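Long-range contact in paenibacillus xanthan lyase (Paenibacillus, PDB 6F2P), which cleaves the polysaccharide xanthan as a lyase, probably by the beta-elimination chemistry of polysaccharide lyase family 8: residues A[357-365]-A[373-381]. Sequence-based numbering, arbitrary orientation.
Sequences SRGELVKYK and AVQLRPGFG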
ATOM      1  N   SER A 357     -11.785  28.614  11.241  1.00 22.65           N
ATOM      2  CA  SER A 357     -10.618  27.816  10.860  1.00 24.45           C
ATOM      3  C   SER A 357     -10.738  26.349  11.304  1.00 24.24           C
ATOM      4  O   SER A 357     -11.203  26.068  12.405  1.00 24.25           O
ATOM      5  CB  SER A 357      -9.357  28.448  11.464  1.00 27.52           C
ATOM      6  OG  SER A 357      -8.243  27.585  11.366  1.00 28.09           O
ATOM      7  N   ARG A 358     -10.332  25.415  10.445  1.00 24.35           N
ATOM      8  CA  ARG A 358     -10.385  23.989  10.782  1.00 23.54           C
ATOM      9  C   ARG A 358      -9.437  23.640  11.920  1.00 25.63           C
ATOM     10  O   ARG A 358      -9.724  22.785  12.761  1.00 25.10           O
ATOM     11  CB  ARG A 358     -10.014  23.131   9.573  1.00 20.79           C
ATOM     12  CG  ARG A 358      -9.870  21.640   9.895  1.00 15.36           C
ATOM     13  CD  ARG A 358      -8.925  20.942   8.944  1.00 14.90           C
ATOM     14  NE  ARG A 358      -7.531  21.306   9.180  1.00 16.83           N
ATOM     15  CZ  ARG A 358      -6.523  20.947   8.387  1.00 15.78           C
ATOM     16  NH1 ARG A 358      -6.756  20.217   7.306  1.00 15.53           N
ATOM     17  NH2 ARG A 358      -5.282  21.312   8.676  1.00 14.07           N
ATOM     18  N   GLY A 359      -8.288  24.296  11.928  1.00 25.52           N
ATOM     19  CA  GLY A 359      -7.275  24.008  12.915  1.00 25.88           C
ATOM     20  C   GLY A 359      -6.298  22.970  12.412  1.00 25.25           C
ATOM     21  O   GLY A 359      -6.375  22.519  11.268  1.00 25.50           O
ATOM     22  N   GLU A 360      -5.368  22.599  13.282  1.00 25.83           N
ATOM     23  CA  GLU A 360      -4.398  21.560  12.987  1.00 29.46           C
ATOM     24  C   GLU A 360      -5.106  20.218  12.761  1.00 29.28           C
ATOM     25  O   GLU A 360      -5.992  19.837  13.528  1.00 20.49           O
ATOM     26  CB  GLU A 360      -3.427  21.447  14.158  1.00 30.15           C
ATOM     27  CG  GLU A 360      -2.144  20.727  13.858  1.00 33.03           C
ATOM     28  CD  GLU A 360      -1.105  20.985  14.929  1.00 36.74           C
ATOM     29  OE1 GLU A 360       0.058  21.292  14.569  1.00 31.10           O
ATOM     30  OE2 GLU A 360      -1.464  20.889  16.127  1.00 36.80           O
ATOM     31  N   LEU A 361      -4.719  19.520  11.697  1.00 22.04           N
ATOM     32  CA  LEU A 361      -5.234  18.187  11.414  1.00 19.74           C
ATOM     33  C   LEU A 361      -4.307  17.142  12.031  1.00 19.42           C
ATOM     34  O   LEU A 361      -3.084  17.231  11.911  1.00 19.37           O
ATOM     35  CB  LEU A 361      -5.360  17.973   9.899  1.00 20.02           C
ATOM     36  CG  LEU A 361      -5.916  16.638   9.386  1.00 20.66           C
ATOM     37  CD1 LEU A 361      -7.379  16.451   9.783  1.00 20.36           C
ATOM     38  CD2 LEU A 361      -5.746  16.510   7.875  1.00 14.55           C
ATOM     39  N   VAL A 362      -4.895  16.156  12.698  1.00 20.63           N
ATOM     40  CA  VAL A 362      -4.126  15.099  13.348  1.00 18.99           C
ATOM     41  C   VAL A 362      -4.626  13.734  12.899  1.00 18.35           C
ATOM     42  O   VAL A 362      -5.762  13.374  13.193  1.00 22.29           O
ATOM     43  CB  VAL A 362      -4.249  15.172  14.884  1.00 14.46           C
ATOM     44  CG1 VAL A 362      -3.580  13.959  15.534  1.00 13.35           C
ATOM     45  CG2 VAL A 362      -3.652  16.467  15.404  1.00 13.48           C
ATOM     46  N   LYS A 363      -3.787  12.989  12.179  1.00 15.60           N
ATOM     47  CA  LYS A 363      -4.144  11.645  11.717  1.00 19.47           C
ATOM     48  C   LYS A 363      -2.954  10.964  11.064  1.00 16.51           C
ATOM     49  O   LYS A 363      -2.039  11.624  10.588  1.00 15.80           O
ATOM     50  CB  LYS A 363      -5.318  11.665  10.723  1.00 17.50           C
ATOM     51  CG  LYS A 363      -4.996  12.300   9.371  1.00 25.23           C
ATOM     52  CD  LYS A 363      -6.058  11.991   8.316  1.00 31.21           C
ATOM     53  CE  LYS A 363      -7.378  12.689   8.609  1.00 32.41           C
ATOM     54  NZ  LYS A 363      -8.434  12.267   7.650  1.00 32.45           N
ATOM     55  N   TYR A 364      -2.973   9.636  11.061  1.00 18.75           N
ATOM     56  CA  TYR A 364      -2.021   8.850  10.287  1.00 19.24           C
ATOM     57  C   TYR A 364      -2.760   8.246   9.102  1.00 19.37           C
ATOM     58  O   TYR A 364      -3.950   7.925   9.212  1.00 24.41           O
ATOM     59  CB  TYR A 364      -1.404   7.737  11.138  1.00 16.65           C
ATOM     60  CG  TYR A 364      -0.434   6.872  10.360  1.00 17.85           C
ATOM     61  CD1 TYR A 364       0.890   7.263  10.192  1.00 20.05           C
ATOM     62  CD2 TYR A 364      -0.844   5.675   9.780  1.00 11.99           C
ATOM     63  CE1 TYR A 364       1.780   6.489   9.470  1.00 15.33           C
ATOM     64  CE2 TYR A 364       0.034   4.898   9.055  1.00 12.55           C
ATOM     65  CZ  TYR A 364       1.347   5.313   8.904  1.00 16.22           C
ATOM     66  OH  TYR A 364       2.243   4.546   8.197  1.00 16.32           O
ATOM     67  N   LYS A 365      -2.075   8.098   7.968  1.00 13.82           N
ATOM     68  CA  LYS A 365      -2.720   7.534   6.787  1.00 12.03           C
ATOM     69  C   LYS A 365      -1.746   6.795   5.880  1.00 11.55           C
ATOM     70  O   LYS A 365      -0.766   7.375   5.409  1.00 15.47           O
ATOM     71  CB  LYS A 365      -3.470   8.625   6.012  1.00 15.36           C
ATOM     72  CG  LYS A 365      -4.436   8.095   4.951  1.00 16.66           C
ATOM     73  CD  LYS A 365      -5.386   9.180   4.463  1.00 20.83           C
ATOM     74  CE  LYS A 365      -6.325   8.667   3.378  1.00 18.53           C
ATOM     75  NZ  LYS A 365      -7.176   7.541   3.868  1.00 24.13           N
ATOM     76  N   ALA A 373       3.212   7.302   2.841  1.00 11.63           N
ATOM     77  CA  ALA A 373       2.612   7.359   4.169  1.00 13.83           C
ATOM     78  C   ALA A 373       2.711   8.781   4.716  1.00 18.95           C
ATOM     79  O   ALA A 373       3.661   9.517   4.408  1.00 15.99           O
ATOM     80  CB  ALA A 373       3.295   6.377   5.108  1.00 10.74           C
ATOM     81  N   VAL A 374       1.723   9.168   5.516  1.00 18.85           N
ATOM     82  CA  VAL A 374       1.731  10.479   6.151  1.00 17.39           C
ATOM     83  C   VAL A 374       1.371  10.379   7.628  1.00 19.63           C
ATOM     84  O   VAL A 374       0.377   9.743   7.999  1.00 16.59           O
ATOM     85  CB  VAL A 374       0.765  11.461   5.459  1.00 15.44           C
ATOM     86  CG1 VAL A 374       0.725  12.779   6.203  1.00 15.76           C
ATOM     87  CG2 VAL A 374       1.187  11.691   4.029  1.00 18.21           C
ATOM     88  N   GLN A 375       2.203  10.997   8.462  1.00 17.01           N
ATOM     89  CA  GLN A 375       1.915  11.123   9.877  1.00 16.21           C
ATOM     90  C   GLN A 375       1.705  12.593  10.221  1.00 18.49           C
ATOM     91  O   GLN A 375       2.599  13.421  10.047  1.00 21.04           O
ATOM     92  CB  GLN A 375       3.043  10.529  10.721  1.00 12.79           C
ATOM     93  CG  GLN A 375       2.907  10.791  12.209  1.00 14.61           C
ATOM     94  CD  GLN A 375       1.709  10.092  12.831  1.00 20.74           C
ATOM     95  OE1 GLN A 375       0.553  10.411  12.537  1.00 17.95           O
ATOM     96  NE2 GLN A 375       1.983   9.127  13.702  1.00 25.97           N
ATOM     97  N   LEU A 376       0.505  12.917  10.681  1.00 18.35           N
ATOM     98  CA  LEU A 376       0.195  14.272  11.093  1.00 15.27           C
ATOM     99  C   LEU A 376      -0.104  14.282  12.594  1.00 21.62           C
ATOM    100  O   LEU A 376      -1.066  13.661  13.057  1.00 22.44           O
ATOM    101  CB  LEU A 376      -0.984  14.820  10.293  1.00 14.25           C
ATOM    102  CG  LEU A 376      -0.865  14.808   8.766  1.00 15.62           C
ATOM    103  CD1 LEU A 376      -2.193  15.199   8.134  1.00 16.04           C
ATOM    104  CD2 LEU A 376       0.235  15.734   8.281  1.00 13.54           C
ATOM    105  N   ARG A 377       0.748  14.976  13.342  1.00 21.38           N
ATOM    106  CA  ARG A 377       0.640  15.086  14.784  1.00 17.54           C
ATOM    107  C   ARG A 377       0.573  16.556  15.143  1.00 20.06           C
ATOM    108  O   ARG A 377       0.873  17.412  14.314  1.00 24.30           O
ATOM    109  CB  ARG A 377       1.864  14.461  15.448  1.00 17.78           C
ATOM    110  CG  ARG A 377       2.031  12.986  15.161  1.00 20.17           C
ATOM    111  CD  ARG A 377       0.815  12.212  15.583  1.00 15.90           C
ATOM    112  NE  ARG A 377       0.475  12.474  16.974  1.00 21.72           N
ATOM    113  CZ  ARG A 377      -0.630  12.030  17.568  1.00 20.32           C
ATOM    114  NH1 ARG A 377      -1.503  11.307  16.882  1.00 15.47           N
ATOM    115  NH2 ARG A 377      -0.867  12.314  18.847  1.00 15.95           N
ATOM    116  N   PRO A 378       0.158  16.863  16.378  1.00 25.55           N
ATOM    117  CA  PRO A 378       0.239  18.268  16.783  1.00 23.95           C
ATOM    118  C   PRO A 378       1.690  18.749  16.815  1.00 23.68           C
ATOM    119  O   PRO A 378       2.498  18.222  17.576  1.00 24.14           O
ATOM    120  CB  PRO A 378      -0.374  18.267  18.187  1.00 18.13           C
ATOM    121  CG  PRO A 378      -0.343  16.830  18.636  1.00 19.30           C
ATOM    122  CD  PRO A 378      -0.499  16.021  17.395  1.00 18.31           C
ATOM    123  N   GLY A 379       2.012  19.731  15.980  1.00 22.93           N
ATOM    124  CA  GLY A 379       3.346  20.296  15.940  1.00 23.43           C
ATOM    125  C   GLY A 379       4.183  19.914  14.724  1.00 26.22           C
ATOM    126  O   GLY A 379       5.137  20.617  14.379  1.00 24.87           O
ATOM    127  N   PHE A 380       3.852  18.805  14.070  1.00 18.07           N
ATOM    128  CA  PHE A 380       4.619  18.402  12.898  1.00 20.27           C
ATOM    129  C   PHE A 380       3.868  17.501  11.920  1.00 20.66           C
ATOM    130  O   PHE A 380       2.854  16.897  12.254  1.00 17.98           O
ATOM    131  CB  PHE A 380       5.936  17.743  13.312  1.00 16.12           C
ATOM    132  CG  PHE A 380       5.763  16.455  14.075  1.00 21.62           C
ATOM    133  CD1 PHE A 380       5.547  16.466  15.449  1.00 17.86           C
ATOM    134  CD2 PHE A 380       5.832  15.235  13.423  1.00 18.03           C
ATOM    135  CE1 PHE A 380       5.400  15.291  16.155  1.00 14.89           C
ATOM    136  CE2 PHE A 380       5.686  14.050  14.124  1.00 22.40           C
ATOM    137  CZ  PHE A 380       5.466  14.078  15.496  1.00 22.66           C
ATOM    138  N   GLY A 381       4.379  17.439  10.698  1.00 18.39           N
ATOM    139  CA  GLY A 381       3.878  16.526   9.696  1.00 15.94           C
ATOM    140  C   GLY A 381       5.057  15.720   9.201  1.00 17.08           C
ATOM    141  O   GLY A 381       6.192  16.193   9.213  1.00 18.91           O
TER
HETATM  142  O   HOH W   1       0.714  19.417  12.525  1.00 19.43           O
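Leu361 and Leu376 meet through their methyls, CD2 of Leu361 lying 3.8 Å from CD1 of Leu376, while the aliphatic stem of Lys363 passes the same Leu376 branch more loosely. Val362, just before the strand, packs against Arg377 and Pro378. CG1 of Val362, turned anti to the backbone N (chi1 173°), comes over one face of the Arg377 guanidinium, 3.6 Å from NH1 of Arg377. CG2 of Val362 rests 3.8 Å from CD of Pro378. Arg377 reaches this spot by folding its chain at chi2 and chi3; its NE and NH1 are held from beyond the hairpin by Asp490 O and Gln465 OE1. Further along, Tyr364 and Gln375 cross at about a right angle, ring and amide planes 73° apart, with CB of Gln375 at the ring edge; NE2 of Gln375 is bonded to the backbone O of Gln465.

Between the strands, Lys363 and Leu376 exchange two backbone bonds, as do Lys365 and Val374, the straightest being Val374 N to Lys365 O at 3.1 Å. Tyr364 and Gln375 form the non-hydrogen-bonded pair between them.

At the polar edge Glu360 stretches out to the type II turn from Arg377 to Phe380. Gly379 N gives OE1 of Glu360 a 2.9 Å bond, meeting it from above the carboxylate plane, and a water links OE1 to Arg377 O. OE2 of Glu360 lies against Pro378, 3.5 Å from CB of Pro378. An alanine here would strip Gly379 N of its carboxylate acceptor and is likely to leave the turn less firmly tied to residues 357-365.

Strands 363-367 and 372-377 thus form an antiparallel beta hairpin, continued through the tight turn into strand 380-385 as a beta meander; with 411-415 they make a four-stranded antiparallel sheet, and residues 373-381 fall within the family 8 super-sandwich region.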